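Local coordinates for putative uncharacterized protein (Pyrococcus furiosus, PDB 3V68), which is of unknown function, belongs to the DUF2666 family and probably binds double-stranded DNA, at residues Asp23-Asn26 and Glu27-Ala30; Lys216-Glu219 and Phe220-Arg223. One frame throughout, in Å; residues are numbered along the deposited sequence.

Contact 1. Residues Asp23-Asn26 and Glu27-Ala30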
loop_
_atom_site.group_PDB
_atom_site.type_symbol
_atom_site.label_atom_id
_atom_site.label_comp_id
_atom_site.label_asym_id
_atom_site.label_seq_id
_atom_site.Cartn_x
_atom_site.Cartn_y
_atom_site.Cartn_z
ATOM N N ASP A 23 4.743 -10.900 22.265
ATOM C CA ASP A 23 4.286 -10.062 23.364
ATOM C C ASP A 23 3.149 -9.192 22.832
ATOM O O ASP A 23 3.396 -8.172 22.186
ATOM C CB ASP A 23 5.446 -9.209 23.889
ATOM C CG ASP A 23 5.121 -8.506 25.201
ATOM O OD1 ASP A 23 3.977 -8.604 25.694
ATOM O OD2 ASP A 23 6.028 -7.846 25.748
ATOM N N PHE A 24 1.917 -9.603 23.118
ATOM C CA PHE A 24 0.725 -9.041 22.477
ATOM C C PHE A 24 0.183 -7.768 23.135
ATOM O O PHE A 24 -0.859 -7.786 23.801
ATOM C CB PHE A 24 -0.374 -10.103 22.347
ATOM C CG PHE A 24 -0.090 -11.142 21.306
ATOM C CD1 PHE A 24 -0.584 -10.997 20.014
ATOM C CD2 PHE A 24 0.681 -12.262 21.609
ATOM C CE1 PHE A 24 -0.322 -11.957 19.040
ATOM C CE2 PHE A 24 0.953 -13.224 20.639
ATOM C CZ PHE A 24 0.451 -13.070 19.356
ATOM N N THR A 25 0.899 -6.668 22.927
ATOM C CA THR A 25 0.426 -5.339 23.301
ATOM C C THR A 25 -0.055 -4.634 22.036
ATOM O O THR A 25 0.356 -5.000 20.928
ATOM C CB THR A 25 1.547 -4.485 23.937
ATOM O OG1 THR A 25 2.604 -4.294 22.986
ATOM C CG2 THR A 25 2.117 -5.157 25.192
ATOM N N ASN A 26 -0.914 -3.628 22.193
ATOM C CA ASN A 26 -1.355 -2.827 21.052
ATOM C C ASN A 26 -0.188 -2.193 20.305
ATOM O O ASN A 26 -0.200 -2.151 19.070
ATOM C CB ASN A 26 -2.348 -1.750 21.477
ATOM C CG ASN A 26 -3.702 -2.315 21.837
ATOM O OD1 ASN A 26 -4.140 -3.338 21.297
ATOM N ND2 ASN A 26 -4.387 -1.644 22.761
ATOM N N GLU A 27 0.811 -1.715 21.047
ATOM C CA GLU A 27 2.020 -1.141 20.444
ATOM C C GLU A 27 2.735 -2.149 19.541
ATOM O O GLU A 27 3.072 -1.834 18.401
ATOM C CB GLU A 27 2.983 -0.621 21.518
ATOM C CG GLU A 27 4.184 0.136 20.958
ATOM C CD GLU A 27 5.279 0.393 21.990
ATOM O OE1 GLU A 27 5.384 -0.356 22.986
ATOM O OE2 GLU A 27 6.055 1.348 21.792
ATOM N N ASN A 28 2.967 -3.355 20.052
ATOM C CA ASN A 28 3.677 -4.373 19.283
ATOM C C ASN A 28 2.880 -4.852 18.073
ATOM O O ASN A 28 3.449 -5.110 17.014
ATOM C CB ASN A 28 4.058 -5.560 20.171
ATOM C CG ASN A 28 5.140 -5.215 21.179
ATOM O OD1 ASN A 28 5.837 -4.203 21.054
ATOM N ND2 ASN A 28 5.284 -6.064 22.193
ATOM N N ILE A 29 1.564 -4.958 18.237
ATOM C CA ILE A 29 0.701 -5.380 17.138
ATOM C C ILE A 29 0.686 -4.319 16.040
ATOM O O ILE A 29 0.849 -4.644 14.859
ATOM C CB ILE A 29 -0.730 -5.734 17.608
ATOM C CG1 ILE A 29 -0.678 -6.949 18.546
ATOM C CG2 ILE A 29 -1.636 -6.012 16.403
ATOM C CD1 ILE A 29 -1.972 -7.212 19.304
ATOM N N ALA A 30 0.527 -3.057 16.431
ATOM C CA ALA A 30 0.525 -1.961 15.462
ATOM C C ALA A 30 1.864 -1.840 14.732
ATOM O O ALA A 30 1.887 -1.585 13.529
ATOM C CB ALA A 30 0.142 -0.642 16.131
HETATM O O HOH W 1 6.512 -5.640 24.629
HETATM O O HOH W 2 4.541 -2.898 24.277
#

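Contact 2. Residues Lys216-Glu219 and Phe220-Arg223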
loop_
_atom_site.group_PDB
_atom_site.type_symbol
_atom_site.label_atom_id
_atom_site.label_comp_id
_atom_site.label_asym_id
_atom_site.label_seq_id
_atom_site.Cartn_x
_atom_site.Cartn_y
_atom_site.Cartn_z
ATOM N N LYS A 216 -3.057 17.784 13.974
ATOM C CA LYS A 216 -2.411 17.386 15.207
ATOM C C LYS A 216 -2.778 15.940 15.485
ATOM O O LYS A 216 -3.951 15.604 15.682
ATOM C CB LYS A 216 -2.822 18.299 16.370
ATOM C CG LYS A 216 -2.458 19.780 16.193
ATOM C CD LYS A 216 -3.671 20.614 15.791
ATOM C CE LYS A 216 -3.379 22.114 15.832
ATOM N NZ LYS A 216 -2.728 22.625 14.589
ATOM N N GLY A 217 -1.767 15.086 15.456
ATOM C CA GLY A 217 -1.953 13.667 15.701
ATOM C C GLY A 217 -0.635 12.960 15.899
ATOM O O GLY A 217 0.424 13.488 15.552
ATOM N N ASN A 218 -0.703 11.755 16.453
ATOM C CA ASN A 218 0.489 10.946 16.665
ATOM C C ASN A 218 0.970 10.254 15.393
ATOM O O ASN A 218 0.390 10.437 14.312
ATOM C CB ASN A 218 0.282 9.937 17.801
ATOM C CG ASN A 218 -0.781 8.891 17.493
ATOM O OD1 ASN A 218 -0.994 8.488 16.341
ATOM N ND2 ASN A 218 -1.437 8.421 18.540
ATOM N N GLU A 219 2.015 9.445 15.535
ATOM C CA GLU A 219 2.679 8.823 14.394
ATOM C C GLU A 219 1.746 7.973 13.531
ATOM O O GLU A 219 1.936 7.897 12.325
ATOM C CB GLU A 219 3.912 8.015 14.831
ATOM C CG GLU A 219 3.627 6.803 15.713
ATOM C CD GLU A 219 4.887 6.169 16.289
ATOM O OE1 GLU A 219 5.922 6.114 15.588
ATOM O OE2 GLU A 219 4.835 5.715 17.451
ATOM N N PHE A 220 0.747 7.338 14.140
ATOM C CA PHE A 220 -0.184 6.517 13.365
ATOM C C PHE A 220 -1.282 7.342 12.719
ATOM O O PHE A 220 -1.593 7.160 11.536
ATOM C CB PHE A 220 -0.749 5.384 14.219
ATOM C CG PHE A 220 0.300 4.420 14.672
ATOM C CD1 PHE A 220 0.840 3.495 13.778
ATOM C CD2 PHE A 220 0.785 4.458 15.975
ATOM C CE1 PHE A 220 1.833 2.611 14.186
ATOM C CE2 PHE A 220 1.783 3.575 16.390
ATOM C CZ PHE A 220 2.304 2.653 15.493
ATOM N N GLU A 221 -1.843 8.269 13.489
ATOM C CA GLU A 221 -2.906 9.144 13.006
ATOM C C GLU A 221 -2.521 9.948 11.759
ATOM O O GLU A 221 -3.359 10.158 10.880
ATOM C CB GLU A 221 -3.368 10.088 14.117
ATOM C CG GLU A 221 -4.081 9.389 15.268
ATOM C CD GLU A 221 -4.227 10.276 16.496
ATOM O OE1 GLU A 221 -3.348 11.124 16.743
ATOM O OE2 GLU A 221 -5.220 10.121 17.229
ATOM N N VAL A 222 -1.262 10.385 11.684
ATOM C CA VAL A 222 -0.796 11.168 10.530
ATOM C C VAL A 222 -0.751 10.375 9.220
ATOM O O VAL A 222 -0.943 10.954 8.158
ATOM C CB VAL A 222 0.553 11.899 10.779
ATOM C CG1 VAL A 222 0.425 12.871 11.952
ATOM C CG2 VAL A 222 1.700 10.905 10.979
ATOM N N ARG A 223 -0.510 9.064 9.299
ATOM C CA ARG A 223 -0.557 8.202 8.107
ATOM C C ARG A 223 -1.952 8.171 7.496
ATOM O O ARG A 223 -2.097 8.101 6.274
ATOM C CB ARG A 223 -0.110 6.766 8.416
ATOM C CG ARG A 223 1.376 6.500 8.232
ATOM C CD ARG A 223 2.185 7.125 9.355
ATOM N NE ARG A 223 3.612 7.068 9.076
ATOM C CZ ARG A 223 4.553 7.610 9.840
ATOM N NH1 ARG A 223 4.235 8.262 10.955
ATOM N NH2 ARG A 223 5.826 7.500 9.479
#

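Contact 1. Residues Asp23-Asn26 and Glu27-Ala30
Thr25 caps the first turn of helix 26-43 by accepting from Asn28, an N-cap contact at the point where the loop after strand 15-20 enters the helix. Thr25 OG1 accepts from Asn28 N at 3.1 Å, with an N-H...O angle of 161°. The hydroxyl can do this because chi1 of 62° tucks OG1 between its own backbone N and carbonyl carbon, facing the start of the helix. The Asn28 side chain reaches further back: ND2 donates to Asp23 O at 2.8 Å, almost straight and within the plane of its own amide. Thr25 N donates to the same oxygen from the same face of that carbonyl, closing an inverse gamma turn centred on Phe24; Asn28 ND2 thus adds a second N-H to Asp23 O. Regular helical bonding starts with Ile29 N to Thr25 O and Ala30 N to Asn26 O. Beside the cap, Phe24 CD1, at the edge of its ring, meets the Ile29 CD1 methyl at 4.1 Å, and both side chains rest on Leu6 of strand 5-12, tying the helix start to the sheet. Two waters complete the polar side. One links Thr25 OG1 to Glu27 OE1; the other accepts from Asn28 ND2 at 2.8 Å and donates to Asp23 OD2.

Contact 2. Residues Lys216-Glu219 and Phe220-Arg223
Asn218 and Glu221 form a capping box at the start of helix 219-231, each side chain bonding to the other's backbone N-H. Asn218 OD1 accepts from Glu221 N at 3.0 Å, nearly straight at 176°, and takes a weaker, bent bond from Phe220 N. In return Asn218 N donates to Glu221 OE1 at 2.7 Å, meeting the carboxylate on its anti side. With CG between its backbone N and carbonyl carbon (chi1 65°), the Asn218 amide turns back over the first turn and stacks on the Glu221 carboxylate, the planes 27° apart. Glu221 OE1 also lies 3.1 Å from Gly217 CA, a close approach that the missing side chain permits. Among backbone bonds, Val222 N to Asn218 O opens the helical series. Arg223 adds a side-chain bond: its chain, bent at chi2, brings NH1 to Glu219 O at 2.7 Å, while NE is held by Glu117 O. Glu219 CG sits over one face of the Phe220 ring, 4.1 Å from its centroid, a CH-pi contact. The Val222 CG1 methyl lies 3.7 Å from the Gly217 O carbonyl oxygen, a van der Waals contact. Replacing Glu221 with an alanine would probably leave Asn218 N without its carboxylate partner and the Asn218 amide without the flat group stacked on it. With an acidic group beside the first N-H groups of the helix, the box is likely to gain from the helix dipole as well as from its hydrogen bonds.

How the contacts relate
Both contacts are helix N-termini, at 23-30 in one DUF2666 range and at 216-223 in the other, and their centres lie about 17 Å apart. Contact 1 is partly buried: its apolar side faces strand 5-12 and helix 160-181, and its polar side is bridged by waters. Contact 2 is a surface contact, with Phe220 its buried residue. Their chemistry differs: in contact 1 the direct side-chain bonds come from a neutral hydroxyl and amide, and its carboxylates join through water, whereas in contact 2 a glutamate and an arginine bond directly to the backbone, beside the neutral Asn218 amide. They meet directly where Phe220 CZ packs 4.0 Å from Ala30 CB, so the start of helix 219-231 rests against helix 26-43.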